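Local coordinates for protein acetylornithine aminotransferase (Aquifex aeolicus, PDB 2EH6) that transfers the terminal amino group of N(2)-acetyl-L-ornithine to 2-oxoglutarate with pyridoxal 5'-phosphate as cofactor, a step of L-arginine biosynthesis, at residues G38-S41 with L42-Y46; L53-Q56 with V57-L61; L61-S64 with N65-N69; G219-E223 with F224-Q228. All blocks are in the same frame, centred on the assembly; numbering follows the deposited sequence.

In the fold
Contacts 1, 2 and 3 follow one another along the chain: contact 1 leads into helix 47-59, contact 2 covers its last turns, and contact 3, sharing L61 with contact 2, is the loop that follows. Centres of contacts 1 and 2 lie 19 Å apart, those of 2 and 3 14 Å. All three touch the second subunit, and N40 ND2 of contact 1 hydrogen-bonds H62 O in the second subunit's copy of contact 3. Contact 4 belongs to a distant part of the sequence yet meets contact 1, where G38 CA lies 3.6 Å from R220 NH2. The nearest side-chain approaches to bound pyridoxal phosphate are about 8 Å for N65, 10 Å for A226 and 13 Å for N40.

Contact 1 (G38-S41 with L42-Y46); sequences GVNS and LGHAY
The amide of N40 crosses the H44 imidazole at an angle, ND2 3.4 Å from CE1 and the planes 49° apart. A chi1 of -57° sets N40 CG beside the backbone N and directs the amide to H44. Polar linkage comes through a water: it lies in the ring plane at the edge, 3.0 Å from H44 NE2, and accepts a weak bond from N40 ND2. The stronger direct partner of ND2 is H62 O of the second subunit, which also packs on H44. Between these side chains the backbone reverses in a type I beta turn from N40 to G43. Its closing bond, G43 N to N40 O, is 2.9 Å long with an N-H...O angle of 158°. N40 is also the centre of an inverse gamma turn, closed by a weak bond from S41 N to V39 O. S41 OG is hydrogen-bonded to G242 O, next in sequence to K241, the cofactor lysine, unmodified here, while L42 packs on V284, E287 and L291 of helix 275-308. L42 CB sits 3.8 Å above one face of the Y46 ring, offset toward its rim; Y46 is the N-cap residue of helix 47-59.

Contact 2 (L53-Q56 with V57-L61); sequences LKEQ and VEKLL
Q56 folds its side chain along the C-terminal end of helix 47-59 to reach the backbone of L60. CB lies beside the next peptide, 3.1 Å from V57 N. CG then leaves on the side opposite the backbone N (chi1 -168°), and a bend at chi2 of 55° carries the chain along the helix, so that CG and CD both come to 3.6 Å from L60 O. At the tip NE2 donates to L60 O at 2.8 Å and 167°, on a lone pair in the carbonyl plane, with the acceptor close to the amide plane. OE1 turns to R279 of helix 275-308, which fixes the amide from its other end. The backbone O of Q56 is gripped twice, by K59 N and by L60 N, so one residue holds L60 through both its carbonyl and its side chain. E55 lies across K59, OE2 against CD at 3.2 Å, but its OE1 is salt-bridged to R279. The charges of K54 and E58 pair instead with E58 and K54 of the second subunit. V57 N is bonded to L53 O at 2.8 Å, and V57 CG2 rests 3.3 Å from the same oxygen.

Contact 3 (L61-S64 with N65-N69); sequences LHVS and NLYEN
With chi1 at -75°, N69 swings CG beside its own backbone N, and chi2 of -126° turns ND2 to S64 O, whereas the S64 torsion brings OG to L66. N69 ND2 donates to S64 O at 3.2 Å, straight at 168°, its acceptor near the amide plane but the donor above the S64 carbonyl plane. S64 OG has two partners: it donates to V63 O and accepts from L66 N at 3.1 Å. V63 O meets the edge of the Y67 ring in plane, 3.2 Å from CE2, and L66 CB lies over the centre of one face. N69 OD1 takes a bond from a water that accepts from V63 N, so the amide spans the loop; a leucine in its place would probably leave S64 O with little more than its weak bond from Y67 N and the water without its OD1 mate. N65 is bonded to Q72, G272 O and R9 of the second subunit. It lies near S269, a predicted substrate-binding residue, and S64 near T270, which binds the cofactor, consistent with an active site completed at the dimer interface as in other class-III aminotransferases. The loop links helix 47-59 to helix 70-81, with N69 at the N-cap of the latter.

Contact 4 (G219-E223 with F224-Q228); sequences GRTGE and FYAYQ
T221 and A226 pack closely at the buried side, T221 OG1 3.5 Å from A226 CB, while G219 N donates to F224 O at 2.9 Å. The F224 ring, its CG turned opposite the backbone N (chi1 -160°), sets CD2 3.4 Å above the centre of the Y225 face. In contrast, E223 and Q228 form the partly exposed side: their carboxylate and amide planes are 61° apart, their nearest touch is E223 CB to Q228 OE1 at 3.6 Å, and their polar ends meet through a water. That water donates to E223 OE1 and to Q228 OE1 and accepts from F224 N. The fold here is a loop between strands 208-212 and 236-239 of the sheet that carries the cofactor site. Within it a type I beta turn from G219 to G222, closed by G222 N to G219 O, is followed by a 3-10 segment that begins at A226. A226 N and Y227 N both bond the carboxylate of E213, a probable cofactor-binding residue. Q228 OE1 also reaches back to Y225 N, at 3.0 Å and 173°, with the donor above its carbonyl plane. Replacing Q228 by leucine is likely to leave Y225 N without this acceptor and the water with one partner fewer. R296 bonds G222 O and makes a long, weak ion pair with E223 OE2.

Contact 1 (G38-S41 with L42-Y46)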
loop_
_atom_site.group_PDB
_atom_site.type_symbol
_atom_site.label_atom_id
_atom_site.label_comp_id
_atom_site.label_asym_id
_atom_site.label_seq_id
_atom_site.Cartn_x
_atom_site.Cartn_y
_atom_site.Cartn_z
ATOM N N GLY A 38 -16.710 3.049 -0.645
ATOM C CA GLY A 38 -16.837 2.334 0.617
ATOM C C GLY A 38 -15.712 2.513 1.610
ATOM O O GLY A 38 -15.503 1.667 2.480
ATOM N N VAL A 39 -14.991 3.618 1.498
ATOM C CA VAL A 39 -13.878 3.888 2.395
ATOM C C VAL A 39 -14.271 4.789 3.568
ATOM O O VAL A 39 -13.892 4.541 4.716
ATOM C CB VAL A 39 -12.712 4.544 1.616
ATOM C CG1 VAL A 39 -11.666 5.068 2.574
ATOM C CG2 VAL A 39 -12.109 3.532 0.644
ATOM N N ASN A 40 -15.031 5.838 3.283
ATOM C CA ASN A 40 -15.431 6.756 4.341
ATOM C C ASN A 40 -16.618 6.208 5.124
ATOM O O ASN A 40 -17.712 6.767 5.102
ATOM C CB ASN A 40 -15.748 8.127 3.737
ATOM C CG ASN A 40 -14.574 8.690 2.950
ATOM O OD1 ASN A 40 -13.470 8.836 3.477
ATOM N ND2 ASN A 40 -14.803 8.998 1.687
ATOM N N SER A 41 -16.375 5.098 5.821
ATOM C CA SER A 41 -17.390 4.417 6.622
ATOM C C SER A 41 -18.160 5.312 7.595
ATOM O O SER A 41 -19.365 5.109 7.807
ATOM C CB SER A 41 -16.745 3.259 7.399
ATOM O OG SER A 41 -15.588 3.690 8.099
ATOM N N LEU A 42 -17.472 6.285 8.196
ATOM C CA LEU A 42 -18.117 7.200 9.143
ATOM C C LEU A 42 -18.337 8.598 8.553
ATOM O O LEU A 42 -18.505 9.575 9.291
ATOM C CB LEU A 42 -17.282 7.318 10.421
ATOM C CG LEU A 42 -16.947 6.004 11.136
ATOM C CD1 LEU A 42 -16.123 6.294 12.383
ATOM C CD2 LEU A 42 -18.225 5.270 11.509
ATOM N N GLY A 43 -18.348 8.689 7.229
ATOM C CA GLY A 43 -18.539 9.981 6.590
ATOM C C GLY A 43 -17.309 10.856 6.750
ATOM O O GLY A 43 -16.220 10.358 7.039
ATOM N N HIS A 44 -17.481 12.164 6.579
ATOM C CA HIS A 44 -16.375 13.106 6.688
ATOM C C HIS A 44 -16.439 13.932 7.964
ATOM O O HIS A 44 -17.519 14.195 8.498
ATOM C CB HIS A 44 -16.386 14.046 5.481
ATOM C CG HIS A 44 -16.329 13.334 4.166
ATOM N ND1 HIS A 44 -15.145 12.926 3.589
ATOM C CD2 HIS A 44 -17.313 12.932 3.330
ATOM C CE1 HIS A 44 -15.403 12.304 2.454
ATOM N NE2 HIS A 44 -16.710 12.294 2.273
ATOM N N ALA A 45 -15.272 14.342 8.443
ATOM C CA ALA A 45 -15.176 15.162 9.641
ATOM C C ALA A 45 -15.924 14.562 10.825
ATOM O O ALA A 45 -16.484 15.288 11.649
ATOM C CB ALA A 45 -15.704 16.573 9.350
ATOM N N TYR A 46 -15.942 13.236 10.906
ATOM C CA TYR A 46 -16.608 12.564 12.011
ATOM C C TYR A 46 -15.867 12.991 13.280
ATOM O O TYR A 46 -14.694 12.679 13.452
ATOM C CB TYR A 46 -16.517 11.048 11.828
ATOM C CG TYR A 46 -17.387 10.271 12.780
ATOM C CD1 TYR A 46 -18.770 10.230 12.612
ATOM C CD2 TYR A 46 -16.828 9.563 13.846
ATOM C CE1 TYR A 46 -19.578 9.502 13.478
ATOM C CE2 TYR A 46 -17.628 8.830 14.719
ATOM C CZ TYR A 46 -18.999 8.805 14.526
ATOM O OH TYR A 46 -19.789 8.064 15.368
HETATM O O HOH W 1 -16.385 10.373 0.040
#

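Contact 2 (L53-Q56 with V57-L61)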
loop_
_atom_site.group_PDB
_atom_site.type_symbol
_atom_site.label_atom_id
_atom_site.label_comp_id
_atom_site.label_asym_id
_atom_site.label_seq_id
_atom_site.Cartn_x
_atom_site.Cartn_y
_atom_site.Cartn_z
ATOM N N LEU A 53 -7.410 11.559 15.506
ATOM C CA LEU A 53 -6.322 11.711 14.543
ATOM C C LEU A 53 -5.470 12.938 14.848
ATOM O O LEU A 53 -4.241 12.874 14.800
ATOM C CB LEU A 53 -6.880 11.778 13.112
ATOM C CG LEU A 53 -7.634 10.537 12.607
ATOM C CD1 LEU A 53 -8.068 10.752 11.160
ATOM C CD2 LEU A 53 -6.740 9.304 12.697
ATOM N N LYS A 54 -6.117 14.053 15.172
ATOM C CA LYS A 54 -5.388 15.271 15.494
ATOM C C LYS A 54 -4.485 15.036 16.696
ATOM O O LYS A 54 -3.348 15.500 16.730
ATOM C CB LYS A 54 -6.368 16.417 15.772
ATOM C CG LYS A 54 -7.020 16.957 14.510
ATOM C CD LYS A 54 -8.202 17.861 14.817
ATOM C CE LYS A 54 -7.796 19.062 15.638
ATOM N NZ LYS A 54 -8.963 19.948 15.882
ATOM N N GLU A 55 -4.988 14.297 17.677
ATOM C CA GLU A 55 -4.209 13.999 18.872
ATOM C C GLU A 55 -3.013 13.115 18.497
ATOM O O GLU A 55 -1.904 13.322 18.982
ATOM C CB GLU A 55 -5.099 13.291 19.902
ATOM C CG GLU A 55 -4.760 13.564 21.368
ATOM C CD GLU A 55 -3.858 12.506 21.985
ATOM O OE1 GLU A 55 -4.094 11.305 21.732
ATOM O OE2 GLU A 55 -2.925 12.872 22.736
ATOM N N GLN A 56 -3.240 12.145 17.615
ATOM C CA GLN A 56 -2.173 11.234 17.202
ATOM C C GLN A 56 -1.105 11.950 16.383
ATOM O O GLN A 56 0.090 11.748 16.587
ATOM C CB GLN A 56 -2.753 10.066 16.388
ATOM C CG GLN A 56 -1.766 8.920 16.160
ATOM C CD GLN A 56 -1.188 8.391 17.463
ATOM O OE1 GLN A 56 -1.924 7.938 18.335
ATOM N NE2 GLN A 56 0.129 8.452 17.602
ATOM N N VAL A 57 -1.540 12.787 15.449
ATOM C CA VAL A 57 -0.604 13.524 14.614
ATOM C C VAL A 57 0.380 14.335 15.458
ATOM O O VAL A 57 1.535 14.502 15.078
ATOM C CB VAL A 57 -1.358 14.465 13.654
ATOM C CG1 VAL A 57 -0.413 15.500 13.089
ATOM C CG2 VAL A 57 -1.989 13.651 12.529
ATOM N N GLU A 58 -0.075 14.826 16.607
ATOM C CA GLU A 58 0.782 15.626 17.484
ATOM C C GLU A 58 1.814 14.794 18.229
ATOM O O GLU A 58 2.848 15.315 18.653
ATOM C CB GLU A 58 -0.056 16.370 18.530
ATOM C CG GLU A 58 -1.030 17.387 17.983
ATOM C CD GLU A 58 -1.844 18.046 19.084
ATOM O OE1 GLU A 58 -1.231 18.614 20.012
ATOM O OE2 GLU A 58 -3.093 17.992 19.025
ATOM N N LYS A 59 1.526 13.507 18.384
ATOM C CA LYS A 59 2.395 12.598 19.128
ATOM C C LYS A 59 3.339 11.712 18.329
ATOM O O LYS A 59 4.551 11.731 18.542
ATOM C CB LYS A 59 1.540 11.684 20.006
ATOM C CG LYS A 59 0.719 12.393 21.068
ATOM C CD LYS A 59 -0.225 11.412 21.760
ATOM C CE LYS A 59 0.530 10.239 22.372
ATOM N NZ LYS A 59 -0.399 9.237 22.971
ATOM N N LEU A 60 2.779 10.918 17.423
ATOM C CA LEU A 60 3.589 9.984 16.655
ATOM C C LEU A 60 2.885 9.536 15.380
ATOM O O LEU A 60 1.732 9.110 15.416
ATOM C CB LEU A 60 3.870 8.766 17.540
ATOM C CG LEU A 60 4.960 7.774 17.181
ATOM C CD1 LEU A 60 6.298 8.497 17.137
ATOM C CD2 LEU A 60 4.984 6.655 18.232
ATOM N N LEU A 61 3.585 9.614 14.254
ATOM C CA LEU A 61 3.004 9.202 12.981
ATOM C C LEU A 61 3.465 7.812 12.542
ATOM O O LEU A 61 2.681 7.021 12.009
ATOM C CB LEU A 61 3.386 10.196 11.881
ATOM C CG LEU A 61 2.824 11.621 11.933
ATOM C CD1 LEU A 61 3.409 12.426 10.778
ATOM C CD2 LEU A 61 1.310 11.585 11.849
#

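Contact 3 (L61-S64 with N65-N69)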
loop_
_atom_site.group_PDB
_atom_site.type_symbol
_atom_site.label_atom_id
_atom_site.label_comp_id
_atom_site.label_asym_id
_atom_site.label_seq_id
_atom_site.Cartn_x
_atom_site.Cartn_y
_atom_site.Cartn_z
ATOM N N LEU A 61 3.585 9.614 14.254
ATOM C CA LEU A 61 3.004 9.202 12.981
ATOM C C LEU A 61 3.465 7.812 12.542
ATOM O O LEU A 61 2.681 7.021 12.009
ATOM C CB LEU A 61 3.386 10.196 11.881
ATOM C CG LEU A 61 2.824 11.621 11.933
ATOM C CD1 LEU A 61 3.409 12.426 10.778
ATOM C CD2 LEU A 61 1.310 11.585 11.849
ATOM N N HIS A 62 4.742 7.534 12.771
ATOM C CA HIS A 62 5.414 6.336 12.273
ATOM C C HIS A 62 6.672 6.005 13.085
ATOM O O HIS A 62 7.490 6.863 13.387
ATOM C CB HIS A 62 5.786 6.572 10.809
ATOM C CG HIS A 62 6.635 5.430 10.313
ATOM N ND1 HIS A 62 6.118 4.271 9.833
ATOM C CD2 HIS A 62 8.030 5.357 10.244
ATOM C CE1 HIS A 62 7.180 3.520 9.479
ATOM N NE2 HIS A 62 8.336 4.144 9.715
ATOM N N VAL A 63 6.839 4.726 13.481
ATOM C CA VAL A 63 8.129 4.306 14.048
ATOM C C VAL A 63 8.749 3.095 13.311
ATOM O O VAL A 63 9.924 2.788 13.447
ATOM C CB VAL A 63 7.905 3.954 15.525
ATOM C CG1 VAL A 63 7.336 5.157 16.278
ATOM C CG2 VAL A 63 6.945 2.787 15.632
ATOM N N SER A 64 7.890 2.392 12.528
ATOM C CA SER A 64 8.254 1.126 11.849
ATOM C C SER A 64 8.109 -0.100 12.746
ATOM O O SER A 64 8.099 -0.034 13.965
ATOM C CB SER A 64 9.667 1.161 11.267
ATOM O OG SER A 64 10.592 0.692 12.242
ATOM N N ASN A 65 7.998 -1.265 12.071
ATOM C CA ASN A 65 7.893 -2.525 12.797
ATOM C C ASN A 65 9.255 -3.058 13.271
ATOM O O ASN A 65 9.413 -4.239 13.563
ATOM C CB ASN A 65 7.210 -3.547 11.889
ATOM C CG ASN A 65 5.778 -3.129 11.656
ATOM O OD1 ASN A 65 4.970 -3.032 12.576
ATOM N ND2 ASN A 65 5.466 -2.873 10.374
ATOM N N LEU A 66 10.269 -2.159 13.295
ATOM C CA LEU A 66 11.527 -2.516 13.960
ATOM C C LEU A 66 11.309 -2.623 15.471
ATOM O O LEU A 66 12.019 -3.306 16.196
ATOM C CB LEU A 66 12.562 -1.416 13.694
ATOM C CG LEU A 66 13.021 -1.331 12.237
ATOM C CD1 LEU A 66 13.987 -0.165 12.003
ATOM C CD2 LEU A 66 13.746 -2.590 11.773
ATOM N N TYR A 67 10.303 -1.854 15.940
ATOM C CA TYR A 67 9.994 -1.806 17.363
ATOM C C TYR A 67 8.591 -2.357 17.647
ATOM O O TYR A 67 7.835 -2.702 16.749
ATOM C CB TYR A 67 10.107 -0.350 17.848
ATOM C CG TYR A 67 11.267 0.339 17.207
ATOM C CD1 TYR A 67 12.557 0.116 17.679
ATOM C CD2 TYR A 67 11.062 1.225 16.148
ATOM C CE1 TYR A 67 13.633 0.770 17.099
ATOM C CE2 TYR A 67 12.137 1.886 15.574
ATOM C CZ TYR A 67 13.416 1.667 16.051
ATOM O OH TYR A 67 14.490 2.333 15.493
ATOM N N GLU A 68 8.245 -2.389 18.932
ATOM C CA GLU A 68 6.920 -2.813 19.363
ATOM C C GLU A 68 5.902 -1.737 19.000
ATOM O O GLU A 68 6.140 -0.554 19.230
ATOM C CB GLU A 68 6.883 -3.018 20.877
ATOM C CG GLU A 68 7.546 -4.280 21.374
ATOM C CD GLU A 68 7.523 -4.363 22.888
ATOM O OE1 GLU A 68 6.446 -4.112 23.475
ATOM O OE2 GLU A 68 8.570 -4.679 23.490
ATOM N N ASN A 69 4.773 -2.154 18.434
ATOM C CA ASN A 69 3.698 -1.233 18.061
ATOM C C ASN A 69 2.444 -1.647 18.832
ATOM O O ASN A 69 1.572 -2.332 18.293
ATOM C CB ASN A 69 3.418 -1.304 16.551
ATOM C CG ASN A 69 4.478 -0.602 15.718
ATOM O OD1 ASN A 69 4.160 0.268 14.911
ATOM N ND2 ASN A 69 5.741 -0.986 15.900
HETATM O O HOH W 2 5.079 2.277 12.760
#

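Contact 4 (G219-E223 with F224-Q228)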
loop_
_atom_site.group_PDB
_atom_site.type_symbol
_atom_site.label_atom_id
_atom_site.label_comp_id
_atom_site.label_asym_id
_atom_site.label_seq_id
_atom_site.Cartn_x
_atom_site.Cartn_y
_atom_site.Cartn_z
ATOM N N GLY A 219 -18.678 -3.895 8.711
ATOM C CA GLY A 219 -20.062 -3.440 8.739
ATOM C C GLY A 219 -20.811 -3.084 7.465
ATOM O O GLY A 219 -22.034 -2.918 7.499
ATOM N N ARG A 220 -20.105 -2.969 6.347
ATOM C CA ARG A 220 -20.735 -2.596 5.082
ATOM C C ARG A 220 -22.028 -3.343 4.733
ATOM O O ARG A 220 -22.962 -2.743 4.197
ATOM C CB ARG A 220 -19.722 -2.748 3.935
ATOM C CG ARG A 220 -20.293 -2.540 2.534
ATOM C CD ARG A 220 -20.987 -1.187 2.374
ATOM N NE ARG A 220 -20.105 -0.053 2.622
ATOM C CZ ARG A 220 -20.508 1.216 2.581
ATOM N NH1 ARG A 220 -21.770 1.497 2.298
ATOM N NH2 ARG A 220 -19.660 2.201 2.843
ATOM N N THR A 221 -22.099 -4.637 5.033
ATOM C CA THR A 221 -23.296 -5.407 4.698
ATOM C C THR A 221 -24.283 -5.651 5.848
ATOM O O THR A 221 -25.256 -6.386 5.680
ATOM C CB THR A 221 -22.926 -6.780 4.089
ATOM O OG1 THR A 221 -22.367 -7.622 5.105
ATOM C CG2 THR A 221 -21.919 -6.607 2.963
ATOM N N GLY A 222 -24.051 -5.041 7.005
ATOM C CA GLY A 222 -24.969 -5.247 8.115
ATOM C C GLY A 222 -24.370 -6.066 9.245
ATOM O O GLY A 222 -24.859 -6.032 10.374
ATOM N N GLU A 223 -23.320 -6.818 8.933
ATOM C CA GLU A 223 -22.615 -7.626 9.922
ATOM C C GLU A 223 -21.175 -7.136 9.895
ATOM O O GLU A 223 -20.726 -6.609 8.878
ATOM C CB GLU A 223 -22.659 -9.110 9.551
ATOM C CG GLU A 223 -24.039 -9.752 9.633
ATOM C CD GLU A 223 -24.664 -9.626 11.012
ATOM O OE1 GLU A 223 -23.928 -9.752 12.015
ATOM O OE2 GLU A 223 -25.892 -9.411 11.092
ATOM N N PHE A 224 -20.449 -7.298 10.997
ATOM C CA PHE A 224 -19.071 -6.836 11.027
ATOM C C PHE A 224 -18.314 -7.391 9.817
ATOM O O PHE A 224 -17.675 -6.640 9.079
ATOM C CB PHE A 224 -18.380 -7.257 12.316
ATOM C CG PHE A 224 -17.162 -6.446 12.622
ATOM C CD1 PHE A 224 -17.283 -5.170 13.164
ATOM C CD2 PHE A 224 -15.895 -6.926 12.309
ATOM C CE1 PHE A 224 -16.157 -4.380 13.386
ATOM C CE2 PHE A 224 -14.765 -6.145 12.527
ATOM C CZ PHE A 224 -14.896 -4.871 13.066
ATOM N N TYR A 225 -18.378 -8.707 9.628
ATOM C CA TYR A 225 -17.755 -9.359 8.478
ATOM C C TYR A 225 -18.905 -9.963 7.684
ATOM O O TYR A 225 -19.776 -10.612 8.257
ATOM C CB TYR A 225 -16.802 -10.471 8.915
ATOM C CG TYR A 225 -15.644 -10.001 9.756
ATOM C CD1 TYR A 225 -14.803 -8.975 9.316
ATOM C CD2 TYR A 225 -15.370 -10.599 10.982
ATOM C CE1 TYR A 225 -13.720 -8.561 10.075
ATOM C CE2 TYR A 225 -14.292 -10.195 11.751
ATOM C CZ TYR A 225 -13.469 -9.177 11.291
ATOM O OH TYR A 225 -12.393 -8.793 12.044
ATOM N N ALA A 226 -18.915 -9.749 6.374
ATOM C CA ALA A 226 -19.987 -10.270 5.532
ATOM C C ALA A 226 -20.117 -11.794 5.567
ATOM O O ALA A 226 -21.214 -12.328 5.399
ATOM C CB ALA A 226 -19.791 -9.801 4.094
ATOM N N TYR A 227 -19.012 -12.498 5.783
ATOM C CA TYR A 227 -19.069 -13.959 5.808
ATOM C C TYR A 227 -19.960 -14.484 6.933
ATOM O O TYR A 227 -20.416 -15.624 6.889
ATOM C CB TYR A 227 -17.659 -14.559 5.930
ATOM C CG TYR A 227 -17.040 -14.534 7.316
ATOM C CD1 TYR A 227 -17.495 -15.386 8.332
ATOM C CD2 TYR A 227 -15.985 -13.670 7.610
ATOM C CE1 TYR A 227 -16.912 -15.372 9.600
ATOM C CE2 TYR A 227 -15.399 -13.647 8.870
ATOM C CZ TYR A 227 -15.866 -14.498 9.864
ATOM O OH TYR A 227 -15.293 -14.449 11.119
ATOM N N GLN A 228 -20.213 -13.645 7.930
ATOM C CA GLN A 228 -21.037 -14.041 9.065
ATOM C C GLN A 228 -22.502 -14.249 8.684
ATOM O O GLN A 228 -23.248 -14.907 9.406
ATOM C CB GLN A 228 -20.921 -12.994 10.178
ATOM C CG GLN A 228 -19.488 -12.752 10.629
ATOM C CD GLN A 228 -19.373 -11.630 11.642
ATOM O OE1 GLN A 228 -19.930 -10.553 11.454
ATOM N NE2 GLN A 228 -18.633 -11.874 12.716
HETATM O O HOH W 3 -21.758 -8.897 13.014
#